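Local coordinates for protein putative cytosine/guanine deaminase (Unidentified, PDB 2PAJ) that deaminates isoxanthopterin and related 2-amino-4-hydroxypteridines hydrolytically to 2,4-dihydroxypteridines and ammonium, as a zinc-dependent amidohydrolase, at residues A[187-190]-A[191-194]; A[417-421]-A[422-426]. One frame throughout, in Å; residues are numbered along the deposited sequence.

Interaction 1: A[187-190]-A[191-194]; sequences PETL and DAYV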
loop_
_atom_site.group_PDB
_atom_site.type_symbol
_atom_site.label_atom_id
_atom_site.label_comp_id
_atom_site.label_asym_id
_atom_site.label_seq_id
_atom_site.Cartn_x
_atom_site.Cartn_y
_atom_site.Cartn_z
ATOM N N PRO A 187 -1.189 9.682 24.579
ATOM C CA PRO A 187 0.075 9.217 24.013
ATOM C C PRO A 187 0.720 8.068 24.789
ATOM O O PRO A 187 0.339 7.754 25.913
ATOM C CB PRO A 187 0.935 10.486 23.991
ATOM C CG PRO A 187 0.374 11.314 25.099
ATOM C CD PRO A 187 -1.108 11.094 24.994
ATOM N N GLU A 188 1.683 7.422 24.154
ATOM C CA GLU A 188 2.405 6.334 24.779
ATOM C C GLU A 188 3.760 6.891 25.162
ATOM O O GLU A 188 4.304 7.753 24.474
ATOM C CB GLU A 188 2.615 5.184 23.802
ATOM C CG GLU A 188 1.403 4.379 23.471
ATOM C CD GLU A 188 1.746 3.292 22.480
ATOM O OE1 GLU A 188 2.189 3.639 21.358
ATOM O OE2 GLU A 188 1.584 2.095 22.815
ATOM N N THR A 189 4.313 6.405 26.258
ATOM C CA THR A 189 5.621 6.878 26.660
ATOM C C THR A 189 6.613 6.333 25.634
ATOM O O THR A 189 6.415 5.249 25.099
ATOM C CB THR A 189 5.963 6.383 28.070
ATOM O OG1 THR A 189 7.383 6.366 28.236
ATOM C CG2 THR A 189 5.397 4.985 28.298
ATOM N N LEU A 190 7.662 7.098 25.350
ATOM C CA LEU A 190 8.690 6.705 24.381
ATOM C C LEU A 190 9.166 5.242 24.486
ATOM O O LEU A 190 9.234 4.534 23.479
ATOM C CB LEU A 190 9.875 7.669 24.508
ATOM C CG LEU A 190 11.065 7.672 23.538
ATOM C CD1 LEU A 190 11.934 6.459 23.769
ATOM C CD2 LEU A 190 10.569 7.724 22.106
ATOM N N ASP A 191 9.469 4.788 25.699
ATOM C CA ASP A 191 9.949 3.419 25.928
ATOM C C ASP A 191 8.881 2.373 25.659
ATOM O O ASP A 191 9.180 1.264 25.234
ATOM C CB ASP A 191 10.443 3.284 27.364
ATOM C CG ASP A 191 11.187 4.521 27.824
ATOM O OD1 ASP A 191 12.435 4.572 27.690
ATOM O OD2 ASP A 191 10.508 5.465 28.292
ATOM N N ALA A 192 7.629 2.715 25.911
ATOM C CA ALA A 192 6.568 1.757 25.656
ATOM C C ALA A 192 6.543 1.472 24.153
ATOM O O ALA A 192 6.483 0.309 23.726
ATOM C CB ALA A 192 5.231 2.319 26.125
ATOM N N TYR A 193 6.615 2.551 23.372
ATOM C CA TYR A 193 6.618 2.510 21.910
ATOM C C TYR A 193 7.785 1.628 21.472
ATOM O O TYR A 193 7.589 0.573 20.861
ATOM C CB TYR A 193 6.813 3.931 21.370
ATOM C CG TYR A 193 6.490 4.159 19.895
ATOM C CD1 TYR A 193 6.497 3.105 18.971
ATOM C CD2 TYR A 193 6.212 5.453 19.418
ATOM C CE1 TYR A 193 6.240 3.330 17.612
ATOM C CE2 TYR A 193 5.954 5.695 18.062
ATOM C CZ TYR A 193 5.969 4.626 17.166
ATOM O OH TYR A 193 5.714 4.853 15.828
ATOM N N VAL A 194 8.997 2.062 21.802
ATOM C CA VAL A 194 10.200 1.322 21.445
ATOM C C VAL A 194 10.098 -0.156 21.791
ATOM O O VAL A 194 10.443 -1.017 20.995
ATOM C CB VAL A 194 11.439 1.908 22.162
ATOM C CG1 VAL A 194 12.698 1.190 21.708
ATOM C CG2 VAL A 194 11.538 3.394 21.887
#

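Interaction 2: A[417-421]-A[422-426]; sequences YRLDD and PRYFG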
loop_
_atom_site.group_PDB
_atom_site.type_symbol
_atom_site.label_atom_id
_atom_site.label_comp_id
_atom_site.label_asym_id
_atom_site.label_seq_id
_atom_site.Cartn_x
_atom_site.Cartn_y
_atom_site.Cartn_z
ATOM N N TYR A 417 -6.648 -9.010 -15.473
ATOM C CA TYR A 417 -7.933 -8.320 -15.609
ATOM C C TYR A 417 -8.746 -8.668 -16.857
ATOM O O TYR A 417 -8.213 -8.744 -17.965
ATOM C CB TYR A 417 -7.730 -6.803 -15.593
ATOM C CG TYR A 417 -6.957 -6.258 -14.417
ATOM C CD1 TYR A 417 -5.621 -5.863 -14.562
ATOM C CD2 TYR A 417 -7.563 -6.094 -13.169
ATOM C CE1 TYR A 417 -4.913 -5.314 -13.496
ATOM C CE2 TYR A 417 -6.862 -5.547 -12.098
ATOM C CZ TYR A 417 -5.540 -5.158 -12.268
ATOM O OH TYR A 417 -4.840 -4.609 -11.218
ATOM N N ARG A 418 -10.041 -8.887 -16.666
ATOM C CA ARG A 418 -10.927 -9.163 -17.788
ATOM C C ARG A 418 -11.660 -7.844 -18.062
ATOM O O ARG A 418 -12.305 -7.291 -17.169
ATOM C CB ARG A 418 -11.920 -10.281 -17.443
ATOM C CG ARG A 418 -12.863 -10.636 -18.586
ATOM C CD ARG A 418 -13.367 -12.055 -18.457
ATOM N NE ARG A 418 -12.360 -13.037 -18.852
ATOM C CZ ARG A 418 -12.295 -14.263 -18.344
ATOM N NH1 ARG A 418 -13.175 -14.638 -17.420
ATOM N NH2 ARG A 418 -11.372 -15.117 -18.757
ATOM N N LEU A 419 -11.529 -7.324 -19.283
ATOM C CA LEU A 419 -12.169 -6.061 -19.649
ATOM C C LEU A 419 -13.520 -6.328 -20.290
ATOM O O LEU A 419 -13.780 -5.900 -21.409
ATOM C CB LEU A 419 -11.292 -5.290 -20.630
ATOM C CG LEU A 419 -9.816 -5.118 -20.277
ATOM C CD1 LEU A 419 -9.126 -4.377 -21.401
ATOM C CD2 LEU A 419 -9.663 -4.359 -18.969
ATOM N N ASP A 420 -14.382 -7.028 -19.570
ATOM C CA ASP A 420 -15.704 -7.382 -20.065
ATOM C C ASP A 420 -16.769 -6.292 -19.870
ATOM O O ASP A 420 -17.934 -6.481 -20.227
ATOM C CB ASP A 420 -16.131 -8.675 -19.382
ATOM C CG ASP A 420 -15.998 -8.594 -17.876
ATOM O OD1 ASP A 420 -16.814 -7.891 -17.236
ATOM O OD2 ASP A 420 -15.065 -9.221 -17.333
ATOM N N ASP A 421 -16.359 -5.165 -19.292
ATOM C CA ASP A 421 -17.246 -4.029 -19.058
ATOM C C ASP A 421 -17.172 -3.142 -20.296
ATOM O O ASP A 421 -16.093 -2.941 -20.852
ATOM C CB ASP A 421 -16.771 -3.222 -17.847
ATOM C CG ASP A 421 -17.745 -2.115 -17.453
ATOM O OD1 ASP A 421 -18.621 -2.370 -16.604
ATOM O OD2 ASP A 421 -17.644 -0.997 -17.995
ATOM N N PRO A 422 -18.317 -2.600 -20.743
ATOM C CA PRO A 422 -18.357 -1.734 -21.920
ATOM C C PRO A 422 -17.427 -0.526 -21.958
ATOM O O PRO A 422 -17.164 0.002 -23.031
ATOM C CB PRO A 422 -19.835 -1.344 -22.025
ATOM C CG PRO A 422 -20.417 -1.686 -20.694
ATOM C CD PRO A 422 -19.678 -2.914 -20.289
ATOM N N ARG A 423 -16.922 -0.082 -20.814
ATOM C CA ARG A 423 -16.015 1.065 -20.815
ATOM C C ARG A 423 -14.732 0.738 -21.574
ATOM O O ARG A 423 -14.032 1.633 -22.042
ATOM C CB ARG A 423 -15.657 1.492 -19.386
ATOM C CG ARG A 423 -15.073 0.383 -18.491
ATOM C CD ARG A 423 -14.440 0.949 -17.224
ATOM N NE ARG A 423 -15.170 2.116 -16.724
ATOM C CZ ARG A 423 -16.261 2.076 -15.967
ATOM N NH1 ARG A 423 -16.783 0.925 -15.585
ATOM N NH2 ARG A 423 -16.853 3.199 -15.621
ATOM N N TYR A 424 -14.440 -0.552 -21.699
ATOM C CA TYR A 424 -13.233 -1.009 -22.377
ATOM C C TYR A 424 -13.459 -1.287 -23.856
ATOM O O TYR A 424 -12.505 -1.366 -24.634
ATOM C CB TYR A 424 -12.705 -2.273 -21.710
ATOM C CG TYR A 424 -12.520 -2.135 -20.223
ATOM C CD1 TYR A 424 -13.340 -2.837 -19.332
ATOM C CD2 TYR A 424 -11.534 -1.296 -19.701
ATOM C CE1 TYR A 424 -13.186 -2.706 -17.970
ATOM C CE2 TYR A 424 -11.368 -1.159 -18.347
ATOM C CZ TYR A 424 -12.195 -1.865 -17.483
ATOM O OH TYR A 424 -12.032 -1.720 -16.130
ATOM N N PHE A 425 -14.723 -1.436 -24.238
ATOM C CA PHE A 425 -15.086 -1.701 -25.625
ATOM C C PHE A 425 -14.677 -0.523 -26.504
ATOM O O PHE A 425 -15.221 0.566 -26.357
ATOM C CB PHE A 425 -16.592 -1.928 -25.731
ATOM C CG PHE A 425 -17.094 -3.090 -24.920
ATOM C CD1 PHE A 425 -18.452 -3.380 -24.880
ATOM C CD2 PHE A 425 -16.224 -3.879 -24.181
ATOM C CE1 PHE A 425 -18.941 -4.431 -24.128
ATOM C CE2 PHE A 425 -16.698 -4.939 -23.418
ATOM C CZ PHE A 425 -18.065 -5.215 -23.389
ATOM N N GLY A 426 -13.717 -0.736 -27.409
ATOM C CA GLY A 426 -13.257 0.340 -28.283
ATOM C C GLY A 426 -11.858 0.891 -28.007
ATOM O O GLY A 426 -11.469 1.921 -28.563
HETATM O O HOH W 1 -12.180 -4.759 -24.006
#

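Interaction 1: A[187-190]-A[191-194]
Leu-190 and Val-194 lie one helical turn apart at the start of helix 190-203, and the leucine side chain can be followed from root to tip. Its CB lies beside the next peptide, 3.1 Å from Asp-191 N. CG continues anti to the backbone N (chi1 -172°), which carries CD1 past Asp-191 N. From there CD1 reaches forward to Val-194 CG2 at 3.6 Å, a methyl-to-methyl contact between two branched side chains. Val-194 also touches Val-237 of helix 228-240, so aliphatic groups suit this seam; Glu-230 and Glu-233 of that helix neighbour Leu-190.

Beneath this pair the backbone is already helical: Val-194 N bonds to Leu-190 O at 3.0 Å. One residue earlier Thr-189, the N-cap, receives Tyr-193 N on its carbonyl O at 3.2 Å, and Ala-192 N adds a weak bond to the same oxygen. Thr-189 CG2 meets Ala-192 CB, a compact methyl that fits beside the cap.

Tyr-193 sends its ring away from the cap, inward. Its hydroxyl hydrogen-bonds to Arg-168 O, its ring makes a cation-pi contact with Arg-168, and Glu-188 OE1 forms a salt bridge with Arg-168 NH1. Arg-168 ends a barrel strand, so the loop before the helix, through Glu-188, and its first turn, through Tyr-193, are both joined to the end of that strand.

The contact thus splits its work: backbone bonds start the first turn, the methyls of Leu-190 and Val-194 line the face turned to helix 228-240, and the carboxylate of Asp-191 would be expected to interact well with the positive end of the helix dipole.

Interaction 2: A[417-421]-A[422-426]
Leu-419 and Tyr-424 make the main apolar contact of this turn. The leucine methyl CD2 stands over one face of the tyrosine ring, 3.6 Å from its centroid and 9° off the normal, a CH-pi interaction. Leu-419 CG lies anti to its own carbonyl carbon (chi1 -49°), which brings CD2 above the ring, while CB meets Tyr-424 CG at 3.4 Å. The opposite face is covered by Arg-423 CG, so the aromatic ring is sandwiched between aliphatic groups. Phe-425 lays its ring across the backbone instead, over Pro-422 CA and Asp-421 C, with Leu-419 O at its edge.

Polar contacts centre on Asp-421. Its OD2 accepts Arg-423 N at 3.1 Å, on the anti side and 26° out of the carboxylate plane, and also forms a salt bridge with Arg-423 NH1 at 3.2 Å. Arg-423 NE turns to Ser-437 O, so the guanidinium joins the turn to a later loop. Asp-421 O accepts Tyr-424 N at 3.0 Å, and Pro-422 O takes Phe-425 N. A water is bound by Leu-419 O and more weakly by Tyr-424 O.

Proline suits the second position of a turn because its phi is already fixed near the required value. The arrangement is an Asx turn overlapping a type I beta turn, entered through an inverse gamma turn at Leu-419, and it ends strand 414-418.

From the N terminus the chain passes through barrel strand 163-168, then the loop that interaction 1 closes by starting helix 190-203, which packs against helix 228-240. It goes on past His-248, His-285 and Asp-336, the later zinc ligands, His-76 and His-78 having come before interaction 1, until strand 414-418 runs into the turn of interaction 2, which redirects it toward helix 433-436 and strand 442-448. The two contacts are in series: neither nests in nor crosses the other. Their centres are about 51 Å apart, on opposite sides of the chain's centre. Interaction 1 belongs to a barrel helix and interaction 2 to the end of strand 414-418, which pairs with strands 67-73 and 442-448.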